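Local coordinates for protein GH127 beta-L-arabinofuranoside (Geobacillus stearothermophilus, PDB 4QK0) that probably hydrolyses beta-L-arabinofuranosides, acting as a family 127 glycoside hydrolase, at residues 168-180 with 207-220. Sequence-based numbering, arbitrary orientation.
Sequences CKYADYIGTVFGR and NENYLKLSQYFIDQ
Tyr210 reaches across to helix 168-177 with its hydroxyl, which donates a short hydrogen bond to Asp172, OH to OD1 2.5 Å. The oxygen is met on its syn side though 34° out of the carboxylate plane, and OD1 lies at the edge of the phenol ring. A water donates to the same OD1 and accepts from Asn209 ND2, giving the carboxylate a second tie to helix 208-220. At the N-cap of that helix, Asn207 accepts from Asn209 N through OD1, an amide well suited to a helix start.

Apolar contacts begin on the same tyrosine: Ala171 CB, small enough to admit a ring, lies 3.6 Å from Tyr210 CE1, while Cys168 SG approaches the ring obliquely. A phenylalanine in place of Tyr210 would probably keep much of this packing but leave Asp172 without its hydroxyl donor. Further along, Leu213 has CG anti to the backbone N (chi1 -177°), which carries CD2 to Gly175 CA at 3.8 Å; with no side chain at Gly175, the methyl rests directly on the helix backbone.

The two helices, whose axes cross at 50° and approach to 10.5 Å, belong to the helical catalytic domain, in the six-hairpin glycosidase clan. Helix 140-158 meets the pair through Leu141, which touches both Ile174 and Phe217.

Aromatic contacts gather where helix 168-177 ends. Ile174 CG2 comes to the edge of the Phe217 ring, and Phe178 CB packs obliquely against Phe217 CE1 at 3.9 Å. Gly179, with backbone angles hostile to a side chain, lays its CA over one face of Tyr216, 3.8 Å from the centroid; the Tyr216 hydroxyl bonds to Gly187 O.

Beyond them, Arg180, bent in mid-chain, brings NH1 to an in-plane lone pair of Gln220 OE1, 3.1 Å away, and donates a hydrogen bond to it.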
loop_
_atom_site.group_PDB
_atom_site.type_symbol
_atom_site.label_atom_id
_atom_site.label_comp_id
_atom_site.label_asym_id
_atom_site.label_seq_id
_atom_site.Cartn_x
_atom_site.Cartn_y
_atom_site.Cartn_z
ATOM N N CYS A 168 -7.910 -41.425 15.895
ATOM C CA CYS A 168 -9.233 -41.967 15.521
ATOM C C CYS A 168 -10.211 -41.792 16.622
ATOM O O CYS A 168 -11.401 -41.569 16.366
ATOM C CB CYS A 168 -9.152 -43.463 15.157
ATOM S SG CYS A 168 -8.442 -43.808 13.541
ATOM N N LYS A 169 -9.753 -41.879 17.876
ATOM C CA LYS A 169 -10.652 -41.620 19.002
ATOM C C LYS A 169 -11.137 -40.177 18.972
ATOM O O LYS A 169 -12.312 -39.907 19.175
ATOM C CB LYS A 169 -9.990 -41.894 20.356
ATOM C CG LYS A 169 -10.059 -43.335 20.800
ATOM C CD LYS A 169 -9.174 -43.662 22.019
ATOM C CE LYS A 169 -9.964 -43.650 23.302
ATOM N NZ LYS A 169 -10.519 -42.306 23.643
ATOM N N TYR A 170 -10.234 -39.243 18.701
ATOM C CA TYR A 170 -10.624 -37.827 18.631
ATOM C C TYR A 170 -11.539 -37.630 17.408
ATOM O O TYR A 170 -12.619 -37.052 17.525
ATOM C CB TYR A 170 -9.366 -36.947 18.579
ATOM C CG TYR A 170 -9.558 -35.468 18.798
ATOM C CD1 TYR A 170 -10.777 -34.923 19.088
ATOM C CD2 TYR A 170 -8.466 -34.615 18.757
ATOM C CE1 TYR A 170 -10.937 -33.571 19.295
ATOM C CE2 TYR A 170 -8.585 -33.241 18.990
ATOM C CZ TYR A 170 -9.818 -32.721 19.248
ATOM O OH TYR A 170 -9.974 -31.381 19.479
ATOM N N ALA A 171 -11.149 -38.161 16.252
ATOM C CA ALA A 171 -11.995 -38.015 15.030
ATOM C C ALA A 171 -13.428 -38.564 15.253
ATOM O O ALA A 171 -14.434 -37.946 14.879
ATOM C CB ALA A 171 -11.334 -38.721 13.863
ATOM N N ASP A 172 -13.520 -39.704 15.931
ATOM C CA ASP A 172 -14.848 -40.265 16.274
ATOM C C ASP A 172 -15.598 -39.334 17.188
ATOM O O ASP A 172 -16.802 -39.097 16.975
ATOM C CB ASP A 172 -14.735 -41.656 16.962
ATOM C CG ASP A 172 -14.079 -42.711 16.070
ATOM O OD1 ASP A 172 -14.077 -42.573 14.826
ATOM O OD2 ASP A 172 -13.506 -43.662 16.650
ATOM N N TYR A 173 -14.922 -38.813 18.218
ATOM C CA TYR A 173 -15.591 -37.873 19.129
ATOM C C TYR A 173 -16.089 -36.667 18.342
ATOM O O TYR A 173 -17.269 -36.241 18.471
ATOM C CB TYR A 173 -14.659 -37.453 20.271
ATOM C CG TYR A 173 -15.241 -36.364 21.126
ATOM C CD1 TYR A 173 -16.475 -36.500 21.721
ATOM C CD2 TYR A 173 -14.562 -35.130 21.280
ATOM C CE1 TYR A 173 -17.030 -35.456 22.449
ATOM C CE2 TYR A 173 -15.107 -34.075 22.001
ATOM C CZ TYR A 173 -16.319 -34.217 22.563
ATOM O OH TYR A 173 -16.839 -33.164 23.289
ATOM N N ILE A 174 -15.232 -36.129 17.470
ATOM C CA ILE A 174 -15.631 -34.959 16.668
ATOM C C ILE A 174 -16.918 -35.256 15.848
ATOM O O ILE A 174 -17.799 -34.434 15.710
ATOM C CB ILE A 174 -14.476 -34.544 15.743
ATOM C CG1 ILE A 174 -13.358 -33.891 16.579
ATOM C CG2 ILE A 174 -14.964 -33.609 14.616
ATOM C CD1 ILE A 174 -12.083 -33.756 15.809
ATOM N N GLY A 175 -16.977 -36.468 15.325
ATOM C CA GLY A 175 -18.145 -36.977 14.585
ATOM C C GLY A 175 -19.414 -37.023 15.397
ATOM O O GLY A 175 -20.474 -36.817 14.867
ATOM N N THR A 176 -19.306 -37.262 16.712
ATOM C CA THR A 176 -20.495 -37.212 17.543
ATOM C C THR A 176 -20.918 -35.793 17.788
ATOM O O THR A 176 -22.105 -35.524 17.948
ATOM C CB THR A 176 -20.341 -37.936 18.904
ATOM O OG1 THR A 176 -19.370 -37.277 19.733
ATOM C CG2 THR A 176 -19.919 -39.434 18.708
ATOM N N VAL A 177 -19.959 -34.891 17.866
ATOM C CA VAL A 177 -20.263 -33.521 18.272
ATOM C C VAL A 177 -20.817 -32.695 17.116
ATOM O O VAL A 177 -21.766 -31.927 17.304
ATOM C CB VAL A 177 -19.021 -32.824 18.782
ATOM C CG1 VAL A 177 -19.285 -31.346 18.971
ATOM C CG2 VAL A 177 -18.598 -33.446 20.090
ATOM N N PHE A 178 -20.232 -32.844 15.945
ATOM C CA PHE A 178 -20.624 -31.998 14.810
ATOM C C PHE A 178 -21.495 -32.690 13.768
ATOM O O PHE A 178 -21.167 -33.785 13.292
ATOM C CB PHE A 178 -19.379 -31.442 14.122
ATOM C CG PHE A 178 -18.633 -30.485 14.993
ATOM C CD1 PHE A 178 -18.995 -29.172 15.045
ATOM C CD2 PHE A 178 -17.635 -30.942 15.822
ATOM C CE1 PHE A 178 -18.337 -28.292 15.873
ATOM C CE2 PHE A 178 -16.951 -30.070 16.655
ATOM C CZ PHE A 178 -17.310 -28.742 16.688
ATOM N N GLY A 179 -22.564 -32.017 13.367
ATOM C CA GLY A 179 -23.402 -32.543 12.303
ATOM C C GLY A 179 -24.762 -31.909 12.302
ATOM O O GLY A 179 -24.989 -30.936 13.020
ATOM N N ARG A 180 -25.685 -32.492 11.530
ATOM C CA ARG A 180 -27.044 -31.966 11.444
ATOM C C ARG A 180 -27.992 -32.681 12.387
ATOM O O ARG A 180 -29.149 -32.318 12.493
ATOM C CB ARG A 180 -27.525 -32.075 10.011
ATOM C CG ARG A 180 -26.588 -31.429 9.021
ATOM C CD ARG A 180 -27.032 -31.587 7.577
ATOM N NE ARG A 180 -28.367 -31.101 7.277
ATOM C CZ ARG A 180 -28.675 -29.965 6.641
ATOM N NH1 ARG A 180 -27.744 -29.116 6.212
ATOM N NH2 ARG A 180 -29.963 -29.675 6.424
ATOM N N ASN A 207 -12.437 -46.246 7.033
ATOM C CA ASN A 207 -13.636 -45.863 7.778
ATOM C C ASN A 207 -14.416 -44.727 7.116
ATOM O O ASN A 207 -14.064 -43.544 7.215
ATOM C CB ASN A 207 -13.271 -45.511 9.216
ATOM C CG ASN A 207 -14.486 -45.289 10.089
ATOM O OD1 ASN A 207 -15.582 -45.037 9.617
ATOM N ND2 ASN A 207 -14.280 -45.356 11.376
ATOM N N GLU A 208 -15.534 -45.087 6.509
ATOM C CA GLU A 208 -16.406 -44.149 5.792
ATOM C C GLU A 208 -16.976 -43.023 6.629
ATOM O O GLU A 208 -17.408 -42.005 6.075
ATOM C CB GLU A 208 -17.612 -44.888 5.180
ATOM C CG GLU A 208 -17.256 -46.028 4.232
ATOM C CD GLU A 208 -17.228 -45.623 2.772
ATOM O OE1 GLU A 208 -17.901 -44.629 2.420
ATOM O OE2 GLU A 208 -16.542 -46.304 1.973
ATOM N N ASN A 209 -17.053 -43.186 7.945
ATOM C CA ASN A 209 -17.523 -42.058 8.764
ATOM C C ASN A 209 -16.679 -40.792 8.544
ATOM O O ASN A 209 -17.198 -39.694 8.597
ATOM C CB ASN A 209 -17.462 -42.397 10.236
ATOM C CG ASN A 209 -18.370 -43.562 10.624
ATOM O OD1 ASN A 209 -19.307 -43.908 9.902
ATOM N ND2 ASN A 209 -18.149 -44.096 11.821
ATOM N N TYR A 210 -15.381 -40.982 8.300
ATOM C CA TYR A 210 -14.427 -39.888 8.211
ATOM C C TYR A 210 -14.655 -39.139 6.900
ATOM O O TYR A 210 -14.672 -37.882 6.850
ATOM C CB TYR A 210 -12.977 -40.404 8.350
ATOM C CG TYR A 210 -12.706 -41.084 9.692
ATOM C CD1 TYR A 210 -13.383 -40.712 10.835
ATOM C CD2 TYR A 210 -11.775 -42.097 9.811
ATOM C CE1 TYR A 210 -13.132 -41.320 12.062
ATOM C CE2 TYR A 210 -11.540 -42.726 11.031
ATOM C CZ TYR A 210 -12.233 -42.345 12.150
ATOM O OH TYR A 210 -12.009 -42.953 13.388
ATOM N N LEU A 211 -14.895 -39.912 5.860
ATOM C CA LEU A 211 -15.233 -39.363 4.542
ATOM C C LEU A 211 -16.522 -38.584 4.578
ATOM O O LEU A 211 -16.583 -37.435 4.127
ATOM C CB LEU A 211 -15.312 -40.474 3.528
ATOM C CG LEU A 211 -15.781 -40.052 2.156
ATOM C CD1 LEU A 211 -14.717 -39.206 1.503
ATOM C CD2 LEU A 211 -16.039 -41.295 1.322
ATOM N N LYS A 212 -17.518 -39.128 5.253
ATOM C CA LYS A 212 -18.779 -38.407 5.403
ATOM C C LYS A 212 -18.720 -37.154 6.306
ATOM O O LYS A 212 -19.442 -36.191 6.118
ATOM C CB LYS A 212 -19.817 -39.363 5.934
ATOM C CG LYS A 212 -20.227 -40.389 4.886
ATOM C CD LYS A 212 -21.694 -40.759 5.063
ATOM C CE LYS A 212 -21.892 -41.970 5.951
ATOM N NZ LYS A 212 -22.051 -43.185 5.095
ATOM N N LEU A 213 -17.896 -37.220 7.335
ATOM C CA LEU A 213 -17.728 -36.099 8.218
ATOM C C LEU A 213 -17.029 -34.927 7.439
ATOM O O LEU A 213 -17.483 -33.809 7.479
ATOM C CB LEU A 213 -16.897 -36.557 9.437
ATOM C CG LEU A 213 -16.699 -35.501 10.495
ATOM C CD1 LEU A 213 -18.048 -35.038 10.988
ATOM C CD2 LEU A 213 -15.866 -36.035 11.641
ATOM N N SER A 214 -15.984 -35.242 6.696
ATOM C CA SER A 214 -15.347 -34.282 5.781
ATOM C C SER A 214 -16.369 -33.648 4.874
ATOM O O SER A 214 -16.507 -32.418 4.825
ATOM C CB SER A 214 -14.262 -34.968 4.950
ATOM O OG SER A 214 -13.584 -34.052 4.088
ATOM N N GLN A 215 -17.182 -34.476 4.217
ATOM C CA GLN A 215 -18.276 -33.962 3.369
ATOM C C GLN A 215 -19.249 -33.087 4.117
ATOM O O GLN A 215 -19.705 -32.050 3.589
ATOM C CB GLN A 215 -19.061 -35.122 2.708
ATOM C CG GLN A 215 -20.012 -34.655 1.604
ATOM C CD GLN A 215 -19.252 -34.234 0.346
ATOM O OE1 GLN A 215 -18.510 -35.040 -0.221
ATOM N NE2 GLN A 215 -19.405 -32.971 -0.090
ATOM N N TYR A 216 -19.600 -33.490 5.341
ATOM C CA TYR A 216 -20.506 -32.693 6.131
ATOM C C TYR A 216 -19.917 -31.269 6.356
ATOM O O TYR A 216 -20.605 -30.268 6.231
ATOM C CB TYR A 216 -20.853 -33.329 7.521
ATOM C CG TYR A 216 -21.238 -32.237 8.470
ATOM C CD1 TYR A 216 -22.469 -31.631 8.399
ATOM C CD2 TYR A 216 -20.298 -31.700 9.351
ATOM C CE1 TYR A 216 -22.779 -30.567 9.240
ATOM C CE2 TYR A 216 -20.607 -30.655 10.191
ATOM C CZ TYR A 216 -21.804 -30.078 10.120
ATOM O OH TYR A 216 -22.068 -28.998 10.952
ATOM N N PHE A 217 -18.657 -31.196 6.760
ATOM C CA PHE A 217 -18.054 -29.872 7.097
ATOM C C PHE A 217 -18.036 -28.917 5.876
ATOM O O PHE A 217 -18.355 -27.759 5.975
ATOM C CB PHE A 217 -16.628 -30.083 7.611
ATOM C CG PHE A 217 -16.543 -30.472 9.084
ATOM C CD1 PHE A 217 -17.137 -29.717 10.055
ATOM C CD2 PHE A 217 -15.850 -31.580 9.463
ATOM C CE1 PHE A 217 -17.018 -30.045 11.398
ATOM C CE2 PHE A 217 -15.705 -31.910 10.793
ATOM C CZ PHE A 217 -16.299 -31.150 11.776
ATOM N N ILE A 218 -17.692 -29.472 4.733
ATOM C CA ILE A 218 -17.714 -28.751 3.478
ATOM C C ILE A 218 -19.127 -28.339 3.047
ATOM O O ILE A 218 -19.332 -27.186 2.663
ATOM C CB ILE A 218 -17.009 -29.582 2.380
ATOM C CG1 ILE A 218 -15.508 -29.700 2.670
ATOM C CG2 ILE A 218 -17.244 -29.012 1.001
ATOM C CD1 ILE A 218 -14.754 -28.388 2.698
ATOM N N ASP A 219 -20.101 -29.245 3.134
ATOM C CA ASP A 219 -21.468 -28.898 2.702
ATOM C C ASP A 219 -22.146 -27.951 3.634
ATOM O O ASP A 219 -23.011 -27.211 3.204
ATOM C CB ASP A 219 -22.380 -30.142 2.492
ATOM C CG ASP A 219 -21.901 -31.017 1.370
ATOM O OD1 ASP A 219 -21.224 -30.504 0.419
ATOM O OD2 ASP A 219 -22.208 -32.233 1.424
ATOM N N GLN A 220 -21.737 -27.925 4.889
ATOM C CA GLN A 220 -22.411 -27.060 5.852
ATOM C C GLN A 220 -21.914 -25.600 5.850
ATOM O O GLN A 220 -22.638 -24.686 6.236
ATOM C CB GLN A 220 -22.211 -27.593 7.246
ATOM C CG GLN A 220 -23.156 -26.973 8.244
ATOM C CD GLN A 220 -24.627 -27.303 7.966
ATOM O OE1 GLN A 220 -24.957 -28.316 7.380
ATOM N NE2 GLN A 220 -25.503 -26.438 8.416
HETATM O O HOH W 1 -16.622 -42.095 13.784
#